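Local coordinates for protein BamaA.19900.a (Balamuthia mandrillaris, PDB 6VZZ) that binds glucose and, as a glucokinase of the actin-like ATPase clan, probably catalyses its ATP-dependent phosphorylation to glucose 6-phosphate, at residues N145-T150 and V188-T193; T193-A198 and D259-R264; H221-P226 and E252-Y257. All blocks are in the same frame, centred on the assembly; numbering follows the deposited sequence.

All three contacts reach the bound glucose, from different parts of the fold. Interactions 1 and 2 lie side by side near the centre of the chain's fold: they share T193, and their strands 186-191 and 195-201 are neighbours in one sheet, joined by backbone bonds such as A190 to G196. Interaction 1 is buried and purely apolar across its segments; interaction 2 is partly buried, mixing a leucine-valine contact with a water bridge at its rim. Interaction 3, whose centre lies about 20 Å from that of interaction 1, is also buried, but far from the chain's centre and against the second subunit; it pairs two loops by backbone and side-chain hydrogen bonds. It touches interaction 2 through I255 on I260 and Y257 on L195.

Interaction 1. Residues N145-T150 and V188-T193; sequences NDLEGT and VLAVGT. With BGC (beta-D-glucopyranose), chain B.
L147 lays its two methyl branches over strand 186-191, CD1 against V188 CG1 at 3.7 Å and CD2 against the CB of A190. This is a helix-on-sheet contact in the actin-like fold of glucokinases: helix 146-159, which follows strand 141-145 of the five-stranded sheet, rests its first turn on the six-stranded sheet that holds strand 186-191, at an angle of 125° between the local axes. One turn along, T150 adds CG2 to the same V188 CG1 at 3.8 Å, while its hydroxyl turns to N381. V188 CG1 thus touches two side chains of the helix, both on the same side of it. No hydrogen bond crosses between the segments; the polar work is done at the helix start, on the glucose. N145 is the N-cap: its OD1 takes the N-H of E148 on a lone pair, and the E148 carboxylate answers by accepting from N145 N at 3.1 Å, which completes a capping box. With the amide oxygen so occupied, ND2 is presented to the sugar and donates to O3 of glucose at 2.9 Å; the same nitrogen also bonds to the carbonyl of G103. D146 has its CG set between backbone N and carbonyl carbon (chi1 57°), bringing both carboxylate oxygens onto the sugar. Its OD1 accepts from glucose O4, and its OD2 from glucose O6, the hydroxyl phosphorylated by glucokinases.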
ATOM      1  N   ASN A 145       5.615  -1.552  15.517  1.00 38.72           N
ATOM      2  CA  ASN A 145       6.582  -0.909  14.640  1.00 36.33           C
ATOM      3  C   ASN A 145       6.684   0.571  15.001  1.00 34.97           C
ATOM      4  O   ASN A 145       5.746   1.163  15.548  1.00 33.22           O
ATOM      5  CB  ASN A 145       6.167  -1.117  13.177  1.00 35.78           C
ATOM      6  CG  ASN A 145       7.003  -0.320  12.196  1.00 34.42           C
ATOM      7  OD1 ASN A 145       6.694   0.841  11.910  1.00 35.83           O
ATOM      8  ND2 ASN A 145       8.047  -0.944  11.651  1.00 31.42           N
ATOM      9  N   ASP A 146       7.849   1.163  14.724  1.00 33.89           N
ATOM     10  CA  ASP A 146       8.073   2.551  15.121  1.00 34.08           C
ATOM     11  C   ASP A 146       7.121   3.507  14.402  1.00 36.74           C
ATOM     12  O   ASP A 146       6.544   4.401  15.035  1.00 40.38           O
ATOM     13  CB  ASP A 146       9.535   2.953  14.903  1.00 32.23           C
ATOM     14  CG  ASP A 146      10.008   2.767  13.464  1.00 37.00           C
ATOM     15  OD1 ASP A 146       9.381   1.995  12.699  1.00 36.62           O
ATOM     16  OD2 ASP A 146      11.038   3.386  13.099  1.00 37.48           O
ATOM     17  N   LEU A 147       6.919   3.333  13.091  1.00 32.84           N
ATOM     18  CA  LEU A 147       5.963   4.200  12.400  1.00 35.82           C
ATOM     19  C   LEU A 147       4.532   3.900  12.822  1.00 36.80           C
ATOM     20  O   LEU A 147       3.694   4.809  12.866  1.00 34.17           O
ATOM     21  CB  LEU A 147       6.107   4.074  10.885  1.00 35.54           C
ATOM     22  CG  LEU A 147       6.922   5.190  10.224  1.00 33.52           C
ATOM     23  CD1 LEU A 147       6.160   6.500  10.260  1.00 31.43           C
ATOM     24  CD2 LEU A 147       8.265   5.345  10.909  1.00 32.78           C
ATOM     25  N   GLU A 148       4.235   2.635  13.121  1.00 34.08           N
ATOM     26  CA  GLU A 148       2.971   2.314  13.765  1.00 33.90           C
ATOM     27  C   GLU A 148       2.819   3.098  15.068  1.00 36.37           C
ATOM     28  O   GLU A 148       1.731   3.601  15.379  1.00 37.13           O
ATOM     29  CB  GLU A 148       2.899   0.803  13.996  1.00 36.81           C
ATOM     30  CG  GLU A 148       1.732   0.319  14.837  1.00 35.13           C
ATOM     31  CD  GLU A 148       1.676  -1.201  14.931  1.00 38.90           C
ATOM     32  OE1 GLU A 148       2.685  -1.867  14.593  1.00 35.97           O
ATOM     33  OE2 GLU A 148       0.615  -1.732  15.341  1.00 44.36           O
ATOM     34  N   GLY A 149       3.907   3.243  15.828  1.00 34.47           N
ATOM     35  CA  GLY A 149       3.856   4.080  17.015  1.00 35.11           C
ATOM     36  C   GLY A 149       3.636   5.549  16.693  1.00 39.25           C
ATOM     37  O   GLY A 149       2.917   6.252  17.414  1.00 38.18           O
ATOM     38  N   THR A 150       4.258   6.034  15.613  1.00 36.01           N
ATOM     39  CA  THR A 150       4.042   7.414  15.185  1.00 38.07           C
ATOM     40  C   THR A 150       2.565   7.678  14.940  1.00 36.67           C
ATOM     41  O   THR A 150       2.016   8.694  15.386  1.00 34.90           O
ATOM     42  CB  THR A 150       4.843   7.706  13.913  1.00 39.55           C
ATOM     43  OG1 THR A 150       6.242   7.497  14.154  1.00 38.76           O
ATOM     44  CG2 THR A 150       4.615   9.135  13.457  1.00 33.20           C
ATOM     45  N   VAL A 188       1.729   8.420   6.552  1.00 31.42           N
ATOM     46  CA  VAL A 188       2.762   8.975   7.424  1.00 33.55           C
ATOM     47  C   VAL A 188       4.116   8.438   6.975  1.00 31.88           C
ATOM     48  O   VAL A 188       4.281   7.223   6.809  1.00 33.27           O
ATOM     49  CB  VAL A 188       2.507   8.644   8.906  1.00 33.16           C
ATOM     50  CG1 VAL A 188       3.633   9.191   9.766  1.00 32.62           C
ATOM     51  CG2 VAL A 188       1.160   9.189   9.355  1.00 29.83           C
ATOM     52  N   LEU A 189       5.076   9.343   6.772  1.00 34.34           N
ATOM     53  CA  LEU A 189       6.441   9.014   6.366  1.00 34.81           C
ATOM     54  C   LEU A 189       7.426   9.664   7.326  1.00 34.73           C
ATOM     55  O   LEU A 189       7.208  10.795   7.774  1.00 33.88           O
ATOM     56  CB  LEU A 189       6.765   9.498   4.931  1.00 29.06           C
ATOM     57  CG  LEU A 189       5.844   9.124   3.768  1.00 30.92           C
ATOM     58  CD1 LEU A 189       4.691  10.102   3.651  1.00 34.94           C
ATOM     59  CD2 LEU A 189       6.621   9.075   2.481  1.00 31.42           C
ATOM     60  N   ALA A 190       8.527   8.965   7.615  1.00 35.27           N
ATOM     61  CA  ALA A 190       9.595   9.530   8.429  1.00 34.96           C
ATOM     62  C   ALA A 190      10.939   9.112   7.862  1.00 36.96           C
ATOM     63  O   ALA A 190      11.189   7.917   7.674  1.00 36.35           O
ATOM     64  CB  ALA A 190       9.489   9.097   9.896  1.00 31.59           C
ATOM     65  N   VAL A 191      11.804  10.098   7.618  1.00 38.42           N
ATOM     66  CA  VAL A 191      13.135   9.877   7.065  1.00 36.75           C
ATOM     67  C   VAL A 191      14.142   9.972   8.200  1.00 41.83           C
ATOM     68  O   VAL A 191      14.257  11.019   8.847  1.00 45.98           O
ATOM     69  CB  VAL A 191      13.466  10.888   5.959  1.00 36.57           C
ATOM     70  CG1 VAL A 191      14.795  10.543   5.294  1.00 41.53           C
ATOM     71  CG2 VAL A 191      12.352  10.949   4.937  1.00 37.55           C
ATOM     72  N   GLY A 192      14.881   8.885   8.430  1.00 39.91           N
ATOM     73  CA  GLY A 192      15.888   8.829   9.467  1.00 38.04           C
ATOM     74  C   GLY A 192      16.971   7.828   9.119  1.00 41.67           C
ATOM     75  O   GLY A 192      17.536   7.877   8.018  1.00 44.28           O
ATOM     76  N   THR A 193      17.285   6.919  10.045  1.00 40.73           N
ATOM     77  CA  THR A 193      18.183   5.818   9.706  1.00 43.15           C
ATOM     78  C   THR A 193      17.593   4.979   8.582  1.00 42.30           C
ATOM     79  O   THR A 193      18.324   4.492   7.711  1.00 43.40           O
ATOM     80  CB  THR A 193      18.460   4.949  10.935  1.00 45.08           C
ATOM     81  OG1 THR A 193      18.859   5.781  12.029  1.00 48.37           O
ATOM     82  CG2 THR A 193      19.570   3.945  10.644  1.00 45.02           C
TER
HETATM   83  C2  BGC B 401      12.337  -0.585   8.712  1.00 34.07           C
HETATM   84  C3  BGC B 401      10.964  -0.116   9.167  1.00 34.86           C
HETATM   85  C4  BGC B 401      11.091   1.172   9.969  1.00 35.95           C
HETATM   86  C5  BGC B 401      11.859   2.205   9.152  1.00 37.40           C
HETATM   87  C6  BGC B 401      12.084   3.514   9.869  1.00 34.53           C
HETATM   88  C1  BGC B 401      13.016   0.541   7.948  1.00 35.01           C
HETATM   89  O1  BGC B 401      14.236   0.141   7.439  1.00 39.30           O
HETATM   90  O2  BGC B 401      12.216  -1.740   7.892  1.00 36.32           O
HETATM   91  O3  BGC B 401      10.321  -1.127   9.930  1.00 35.93           O
HETATM   92  O4  BGC B 401       9.803   1.695  10.258  1.00 32.47           O
HETATM   93  O5  BGC B 401      13.145   1.668   8.811  1.00 36.44           O
HETATM   94  O6  BGC B 401      12.574   3.313  11.178  1.00 37.00           O

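Interaction 2. Residues T193-A198 and D259-R264; sequences TGLGIA and DIVSGR. With BGC (beta-D-glucopyranose), chain B.
This is a partly buried loop-to-loop contact, the loop that leads into strand 195-201 against the one that opens helix 263-276, beside the glucose pocket, which G194, L195 and G196 line. The touching parts run in nearly opposite directions, 159° apart, with G194 opposite S262 and T193 opposite G263. At the inner end the contact is apolar. L195 extends CG anti to its own N (chi1 179°) and sets CD2 against V261 CB at 4.0 Å, while its CB lies 3.6 Å from V261 O. V261 is the centre of an inverse gamma turn, and beyond L195 its side chain packs on F315 and L316 of helix 303-327. In the glucokinase fold T193 and G194 belong to the connection between the neighbouring antiparallel strands 186-191 and 195-201, and here the contact turns polar. The carbonyl oxygen of T193 accepts from a water at 2.7 Å, and that water in turn accepts from R264 N at 2.8 Å, bridging the loop to the first turn of the helix. T193 O also stands near the plane of the R264 guanidinium, at its edge, and 3.5 Å from S262 CB. S262 is the N-cap of helix 263-276: its OG bonds to G265 N and to the carbonyl of E258. E258 ties the two ends to the sugar, since its carboxylate forms a salt bridge with R264 NH2, accepts from L195 N and is hydrogen-bonded to glucose. The glucose itself meets mostly backbone here, the glycines packing directly against it: G196 CA lies 3.5 Å from its C6 and G194 CA 3.7 Å from its O5.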
ATOM      1  N   THR A 193      17.285   6.919  10.045  1.00 40.73           N
ATOM      2  CA  THR A 193      18.183   5.818   9.706  1.00 43.15           C
ATOM      3  C   THR A 193      17.593   4.979   8.582  1.00 42.30           C
ATOM      4  O   THR A 193      18.324   4.492   7.711  1.00 43.40           O
ATOM      5  CB  THR A 193      18.460   4.949  10.935  1.00 45.08           C
ATOM      6  OG1 THR A 193      18.859   5.781  12.029  1.00 48.37           O
ATOM      7  CG2 THR A 193      19.570   3.945  10.644  1.00 45.02           C
ATOM      8  N   GLY A 194      16.265   4.816   8.579  1.00 38.23           N
ATOM      9  CA  GLY A 194      15.567   4.175   7.485  1.00 38.35           C
ATOM     10  C   GLY A 194      14.433   5.047   6.976  1.00 41.70           C
ATOM     11  O   GLY A 194      14.211   6.157   7.464  1.00 43.50           O
ATOM     12  N   LEU A 195      13.733   4.526   5.967  1.00 38.97           N
ATOM     13  CA  LEU A 195      12.512   5.140   5.459  1.00 37.14           C
ATOM     14  C   LEU A 195      11.315   4.441   6.100  1.00 39.11           C
ATOM     15  O   LEU A 195      11.007   3.287   5.772  1.00 36.49           O
ATOM     16  CB  LEU A 195      12.446   5.057   3.939  1.00 36.91           C
ATOM     17  CG  LEU A 195      11.182   5.654   3.310  1.00 36.04           C
ATOM     18  CD1 LEU A 195      10.849   6.986   3.960  1.00 33.54           C
ATOM     19  CD2 LEU A 195      11.357   5.805   1.804  1.00 36.47           C
ATOM     20  N   GLY A 196      10.643   5.139   7.011  1.00 35.04           N
ATOM     21  CA  GLY A 196       9.497   4.596   7.711  1.00 32.90           C
ATOM     22  C   GLY A 196       8.196   5.054   7.069  1.00 36.61           C
ATOM     23  O   GLY A 196       8.046   6.226   6.715  1.00 35.38           O
ATOM     24  N   ILE A 197       7.253   4.118   6.941  1.00 33.11           N
ATOM     25  CA  ILE A 197       5.973   4.397   6.296  1.00 35.08           C
ATOM     26  C   ILE A 197       4.865   3.600   6.977  1.00 34.35           C
ATOM     27  O   ILE A 197       4.975   2.379   7.138  1.00 36.19           O
ATOM     28  CB  ILE A 197       6.023   4.075   4.791  1.00 35.13           C
ATOM     29  CG1 ILE A 197       6.917   5.083   4.062  1.00 32.68           C
ATOM     30  CG2 ILE A 197       4.623   4.082   4.210  1.00 32.48           C
ATOM     31  CD1 ILE A 197       7.101   4.794   2.623  1.00 33.31           C
ATOM     32  N   ALA A 198       3.791   4.290   7.361  1.00 32.56           N
ATOM     33  CA  ALA A 198       2.579   3.668   7.873  1.00 32.28           C
ATOM     34  C   ALA A 198       1.384   4.480   7.381  1.00 35.91           C
ATOM     35  O   ALA A 198       1.542   5.544   6.777  1.00 34.44           O
ATOM     36  CB  ALA A 198       2.607   3.574   9.400  1.00 31.86           C
ATOM     37  N   ASP A 259      17.476   3.088   0.014  1.00 36.77           N
ATOM     38  CA  ASP A 259      18.882   3.198  -0.344  1.00 38.62           C
ATOM     39  C   ASP A 259      19.260   4.614  -0.751  1.00 41.06           C
ATOM     40  O   ASP A 259      20.457   4.923  -0.843  1.00 41.34           O
ATOM     41  CB  ASP A 259      19.222   2.198  -1.450  1.00 38.64           C
ATOM     42  CG  ASP A 259      19.131   0.751  -0.970  1.00 41.02           C
ATOM     43  OD1 ASP A 259      19.363   0.512   0.239  1.00 38.87           O
ATOM     44  OD2 ASP A 259      18.836  -0.147  -1.792  1.00 42.58           O
ATOM     45  N   ILE A 260      18.274   5.485  -0.969  1.00 37.87           N
ATOM     46  CA  ILE A 260      18.513   6.900  -1.187  1.00 38.91           C
ATOM     47  C   ILE A 260      17.897   7.748  -0.079  1.00 41.31           C
ATOM     48  O   ILE A 260      18.539   8.680   0.432  1.00 42.85           O
ATOM     49  CB  ILE A 260      17.979   7.334  -2.568  1.00 39.05           C
ATOM     50  CG1 ILE A 260      18.848   6.745  -3.680  1.00 40.86           C
ATOM     51  CG2 ILE A 260      17.877   8.846  -2.681  1.00 40.19           C
ATOM     52  CD1 ILE A 260      18.332   7.062  -5.074  1.00 41.55           C
ATOM     53  N   VAL A 261      16.679   7.410   0.334  1.00 37.81           N
ATOM     54  CA  VAL A 261      15.907   8.236   1.248  1.00 40.79           C
ATOM     55  C   VAL A 261      16.188   7.761   2.665  1.00 40.27           C
ATOM     56  O   VAL A 261      15.353   7.100   3.293  1.00 40.24           O
ATOM     57  CB  VAL A 261      14.404   8.186   0.909  1.00 39.35           C
ATOM     58  CG1 VAL A 261      13.632   9.213   1.721  1.00 38.32           C
ATOM     59  CG2 VAL A 261      14.197   8.392  -0.579  1.00 33.64           C
ATOM     60  N   SER A 262      17.370   8.101   3.171  1.00 41.17           N
ATOM     61  CA  SER A 262      17.812   7.737   4.512  1.00 40.01           C
ATOM     62  C   SER A 262      19.104   8.488   4.778  1.00 42.82           C
ATOM     63  O   SER A 262      19.654   9.142   3.889  1.00 45.72           O
ATOM     64  CB  SER A 262      18.023   6.230   4.662  1.00 39.31           C
ATOM     65  OG  SER A 262      19.100   5.815   3.849  1.00 39.14           O
ATOM     66  N   GLY A 263      19.589   8.384   6.009  1.00 39.97           N
ATOM     67  CA  GLY A 263      20.864   8.987   6.321  1.00 37.76           C
ATOM     68  C   GLY A 263      21.988   8.446   5.459  1.00 43.74           C
ATOM     69  O   GLY A 263      22.675   9.215   4.780  1.00 48.44           O
ATOM     70  N   ARG A 264      22.191   7.124   5.474  1.00 40.72           N
ATOM     71  CA  ARG A 264      23.235   6.540   4.642  1.00 41.41           C
ATOM     72  C   ARG A 264      22.952   6.771   3.164  1.00 43.50           C
ATOM     73  O   ARG A 264      23.886   6.855   2.360  1.00 42.90           O
ATOM     74  CB  ARG A 264      23.386   5.044   4.947  1.00 40.29           C
ATOM     75  CG  ARG A 264      22.236   4.166   4.484  1.00 41.22           C
ATOM     76  CD  ARG A 264      22.324   2.760   5.070  1.00 39.47           C
ATOM     77  NE  ARG A 264      21.287   1.883   4.535  1.00 41.38           N
ATOM     78  CZ  ARG A 264      20.064   1.763   5.054  1.00 46.69           C
ATOM     79  NH1 ARG A 264      19.725   2.464   6.134  1.00 42.22           N
ATOM     80  NH2 ARG A 264      19.176   0.939   4.498  1.00 44.67           N
TER
HETATM   81  C2  BGC B 401      12.337  -0.585   8.712  1.00 34.07           C
HETATM   82  C3  BGC B 401      10.964  -0.116   9.167  1.00 34.86           C
HETATM   83  C4  BGC B 401      11.091   1.172   9.969  1.00 35.95           C
HETATM   84  C5  BGC B 401      11.859   2.205   9.152  1.00 37.40           C
HETATM   85  C6  BGC B 401      12.084   3.514   9.869  1.00 34.53           C
HETATM   86  C1  BGC B 401      13.016   0.541   7.948  1.00 35.01           C
HETATM   87  O1  BGC B 401      14.236   0.141   7.439  1.00 39.30           O
HETATM   88  O2  BGC B 401      12.216  -1.740   7.892  1.00 36.32           O
HETATM   89  O3  BGC B 401      10.321  -1.127   9.930  1.00 35.93           O
HETATM   90  O4  BGC B 401       9.803   1.695  10.258  1.00 32.47           O
HETATM   91  O5  BGC B 401      13.145   1.668   8.811  1.00 36.44           O
HETATM   92  O6  BGC B 401      12.574   3.313  11.178  1.00 37.00           O
HETATM   93  O   HOH W   1      20.895   5.318   7.230  1.00 42.89           O

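Interaction 3. Residues H221-P226 and E252-Y257; sequences HVAISP and EHAIEY. With BGC (beta-D-glucopyranose), chain B.
H221 and E256 make the polar side-chain link across the two loops. The ND1 of H221 donates to E256 OE1 at 2.7 Å, in the ring plane and on the syn side of the carboxylate, though 34° out of the carboxylate plane; ring and carboxylate are turned 75° against each other. At the far edge of the ring NE2 donates to glucose O2, also at 2.7 Å. E256 is thus a second-shell residue that fixes the rotation of the imidazole. Backbone bonds form a second group. Y257 N donates to V222 O at 3.1 Å and I224 N to I255 O at the same length, each nearly along the C=O axis, and they enclose a single beta bridge between A223 and E256. Through it the loop after strand 213-216 of the glucokinase fold is stitched to the one before helix 263-276, with H221 alone of the two segments reaching the sugar. Apolar contacts gather round Y257. I224 CG2 lies over its ring in a CH-pi contact, 3.8 Å from the centroid, while V222 CG2 meets the ring edge in plane. I224 CG1 packs on I255 CG1 at 3.8 Å. Contacts with the second subunit complete the set: K362 of that subunit forms a salt bridge with E256 OE2, its W365 stacks edge-to-face with H221, and S225 OG bonds to its I224 O.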
ATOM      1  N   HIS A 221      11.226  -0.213   1.511  1.00 34.65           N
ATOM      2  CA  HIS A 221      12.076  -1.221   0.906  1.00 37.27           C
ATOM      3  C   HIS A 221      11.613  -1.650  -0.482  1.00 35.07           C
ATOM      4  O   HIS A 221      12.213  -2.557  -1.062  1.00 35.26           O
ATOM      5  CB  HIS A 221      12.183  -2.422   1.847  1.00 33.43           C
ATOM      6  CG  HIS A 221      12.679  -2.054   3.212  1.00 36.86           C
ATOM      7  ND1 HIS A 221      13.996  -1.725   3.461  1.00 36.79           N
ATOM      8  CD2 HIS A 221      12.032  -1.935   4.395  1.00 34.71           C
ATOM      9  CE1 HIS A 221      14.138  -1.430   4.740  1.00 34.36           C
ATOM     10  NE2 HIS A 221      12.962  -1.551   5.328  1.00 34.35           N
ATOM     11  N   VAL A 222      10.580  -1.012  -1.047  1.00 34.92           N
ATOM     12  CA  VAL A 222      10.173  -1.345  -2.410  1.00 33.40           C
ATOM     13  C   VAL A 222      11.150  -0.730  -3.405  1.00 34.22           C
ATOM     14  O   VAL A 222      11.783   0.302  -3.144  1.00 32.48           O
ATOM     15  CB  VAL A 222       8.726  -0.891  -2.698  1.00 35.04           C
ATOM     16  CG1 VAL A 222       7.757  -1.485  -1.690  1.00 31.37           C
ATOM     17  CG2 VAL A 222       8.630   0.628  -2.764  1.00 32.20           C
ATOM     18  N   ALA A 223      11.275  -1.378  -4.560  1.00 32.77           N
ATOM     19  CA  ALA A 223      12.137  -0.878  -5.620  1.00 33.50           C
ATOM     20  C   ALA A 223      11.690   0.503  -6.083  1.00 34.27           C
ATOM     21  O   ALA A 223      10.498   0.823  -6.093  1.00 33.65           O
ATOM     22  CB  ALA A 223      12.126  -1.844  -6.797  1.00 35.49           C
ATOM     23  N   ILE A 224      12.660   1.323  -6.477  1.00 34.43           N
ATOM     24  CA  ILE A 224      12.392   2.687  -6.913  1.00 36.57           C
ATOM     25  C   ILE A 224      11.700   2.696  -8.272  1.00 38.82           C
ATOM     26  O   ILE A 224      11.658   1.680  -8.973  1.00 37.37           O
ATOM     27  CB  ILE A 224      13.701   3.496  -6.958  1.00 37.41           C
ATOM     28  CG1 ILE A 224      14.778   2.727  -7.720  1.00 38.18           C
ATOM     29  CG2 ILE A 224      14.194   3.764  -5.557  1.00 35.72           C
ATOM     30  CD1 ILE A 224      14.723   2.884  -9.199  1.00 39.78           C
ATOM     31  N   SER A 225      11.187   3.858  -8.662  1.00 39.43           N
ATOM     32  CA  SER A 225      10.675   4.113  -9.989  1.00 37.87           C
ATOM     33  C   SER A 225      11.555   5.119 -10.720  1.00 37.09           C
ATOM     34  O   SER A 225      12.128   6.013 -10.095  1.00 40.84           O
ATOM     35  CB  SER A 225       9.242   4.649  -9.913  1.00 35.58           C
ATOM     36  OG  SER A 225       8.341   3.578  -9.752  1.00 35.69           O
ATOM     37  N   PRO A 226      11.684   5.010 -12.037  1.00 39.74           N
ATOM     38  CA  PRO A 226      12.480   5.977 -12.800  1.00 39.69           C
ATOM     39  C   PRO A 226      11.635   7.203 -13.127  1.00 40.99           C
ATOM     40  O   PRO A 226      10.461   7.274 -12.782  1.00 41.15           O
ATOM     41  CB  PRO A 226      12.842   5.195 -14.060  1.00 36.82           C
ATOM     42  CG  PRO A 226      11.656   4.347 -14.296  1.00 35.87           C
ATOM     43  CD  PRO A 226      11.117   3.971 -12.914  1.00 41.82           C
ATOM     44  N   GLU A 252      22.978  -6.295  -9.099  1.00 51.41           N
ATOM     45  CA  GLU A 252      22.074  -7.421  -9.288  1.00 49.54           C
ATOM     46  C   GLU A 252      20.614  -7.075  -8.986  1.00 47.89           C
ATOM     47  O   GLU A 252      19.720  -7.742  -9.512  1.00 46.75           O
ATOM     48  CB  GLU A 252      22.540  -8.606  -8.439  1.00 50.48           C
ATOM     49  N   HIS A 253      20.344  -6.037  -8.192  1.00 46.80           N
ATOM     50  CA  HIS A 253      18.977  -5.653  -7.860  1.00 45.07           C
ATOM     51  C   HIS A 253      18.773  -4.168  -8.111  1.00 45.24           C
ATOM     52  O   HIS A 253      19.718  -3.378  -8.047  1.00 46.16           O
ATOM     53  CB  HIS A 253      18.608  -5.941  -6.384  1.00 41.41           C
ATOM     54  CG  HIS A 253      18.692  -7.383  -5.996  1.00 41.90           C
ATOM     55  ND1 HIS A 253      19.493  -7.828  -4.964  1.00 44.51           N
ATOM     56  CD2 HIS A 253      18.069  -8.479  -6.486  1.00 42.17           C
ATOM     57  CE1 HIS A 253      19.369  -9.138  -4.842  1.00 42.91           C
ATOM     58  NE2 HIS A 253      18.509  -9.557  -5.753  1.00 45.31           N
ATOM     59  N   ALA A 254      17.521  -3.804  -8.394  1.00 42.49           N
ATOM     60  CA  ALA A 254      17.115  -2.407  -8.366  1.00 41.99           C
ATOM     61  C   ALA A 254      17.055  -1.928  -6.923  1.00 41.49           C
ATOM     62  O   ALA A 254      16.549  -2.633  -6.046  1.00 46.97           O
ATOM     63  CB  ALA A 254      15.753  -2.236  -9.035  1.00 37.37           C
ATOM     64  N   ILE A 255      17.563  -0.719  -6.673  1.00 40.54           N
ATOM     65  CA  ILE A 255      17.714  -0.273  -5.286  1.00 41.79           C
ATOM     66  C   ILE A 255      16.352   0.019  -4.661  1.00 38.82           C
ATOM     67  O   ILE A 255      15.344   0.245  -5.343  1.00 37.70           O
ATOM     68  CB  ILE A 255      18.646   0.946  -5.193  1.00 41.94           C
ATOM     69  CG1 ILE A 255      17.964   2.219  -5.681  1.00 38.42           C
ATOM     70  CG2 ILE A 255      19.897   0.715  -6.013  1.00 42.45           C
ATOM     71  CD1 ILE A 255      18.822   3.467  -5.449  1.00 37.84           C
ATOM     72  N   GLU A 256      16.320  -0.020  -3.334  1.00 39.17           N
ATOM     73  CA  GLU A 256      15.137   0.350  -2.569  1.00 36.51           C
ATOM     74  C   GLU A 256      15.114   1.854  -2.381  1.00 35.45           C
ATOM     75  O   GLU A 256      16.154   2.518  -2.412  1.00 35.43           O
ATOM     76  CB  GLU A 256      15.121  -0.320  -1.190  1.00 36.54           C
ATOM     77  CG  GLU A 256      15.494  -1.785  -1.170  1.00 36.25           C
ATOM     78  CD  GLU A 256      15.475  -2.363   0.233  1.00 40.67           C
ATOM     79  OE1 GLU A 256      15.537  -1.578   1.208  1.00 40.50           O
ATOM     80  OE2 GLU A 256      15.384  -3.604   0.363  1.00 39.93           O
ATOM     81  N   TYR A 257      13.906   2.393  -2.177  1.00 35.34           N
ATOM     82  CA  TYR A 257      13.796   3.821  -1.893  1.00 33.99           C
ATOM     83  C   TYR A 257      14.661   4.201  -0.697  1.00 38.56           C
ATOM     84  O   TYR A 257      15.287   5.270  -0.691  1.00 38.22           O
ATOM     85  CB  TYR A 257      12.337   4.216  -1.656  1.00 32.37           C
ATOM     86  CG  TYR A 257      11.565   4.517  -2.927  1.00 36.09           C
ATOM     87  CD1 TYR A 257      11.754   5.711  -3.614  1.00 35.70           C
ATOM     88  CD2 TYR A 257      10.639   3.611  -3.439  1.00 33.22           C
ATOM     89  CE1 TYR A 257      11.047   5.989  -4.773  1.00 35.43           C
ATOM     90  CE2 TYR A 257       9.937   3.884  -4.590  1.00 32.56           C
ATOM     91  CZ  TYR A 257      10.144   5.073  -5.260  1.00 35.81           C
ATOM     92  OH  TYR A 257       9.439   5.351  -6.416  1.00 37.86           O
TER
HETATM   93  C2  BGC B 401      12.337  -0.585   8.712  1.00 34.07           C
HETATM   94  C3  BGC B 401      10.964  -0.116   9.167  1.00 34.86           C
HETATM   95  C4  BGC B 401      11.091   1.172   9.969  1.00 35.95           C
HETATM   96  C5  BGC B 401      11.859   2.205   9.152  1.00 37.40           C
HETATM   97  C6  BGC B 401      12.084   3.514   9.869  1.00 34.53           C
HETATM   98  C1  BGC B 401      13.016   0.541   7.948  1.00 35.01           C
HETATM   99  O1  BGC B 401      14.236   0.141   7.439  1.00 39.30           O
HETATM  100  O2  BGC B 401      12.216  -1.740   7.892  1.00 36.32           O
HETATM  101  O3  BGC B 401      10.321  -1.127   9.930  1.00 35.93           O
HETATM  102  O4  BGC B 401       9.803   1.695  10.258  1.00 32.47           O
HETATM  103  O5  BGC B 401      13.145   1.668   8.811  1.00 36.44           O
HETATM  104  O6  BGC B 401      12.574   3.313  11.178  1.00 37.00           O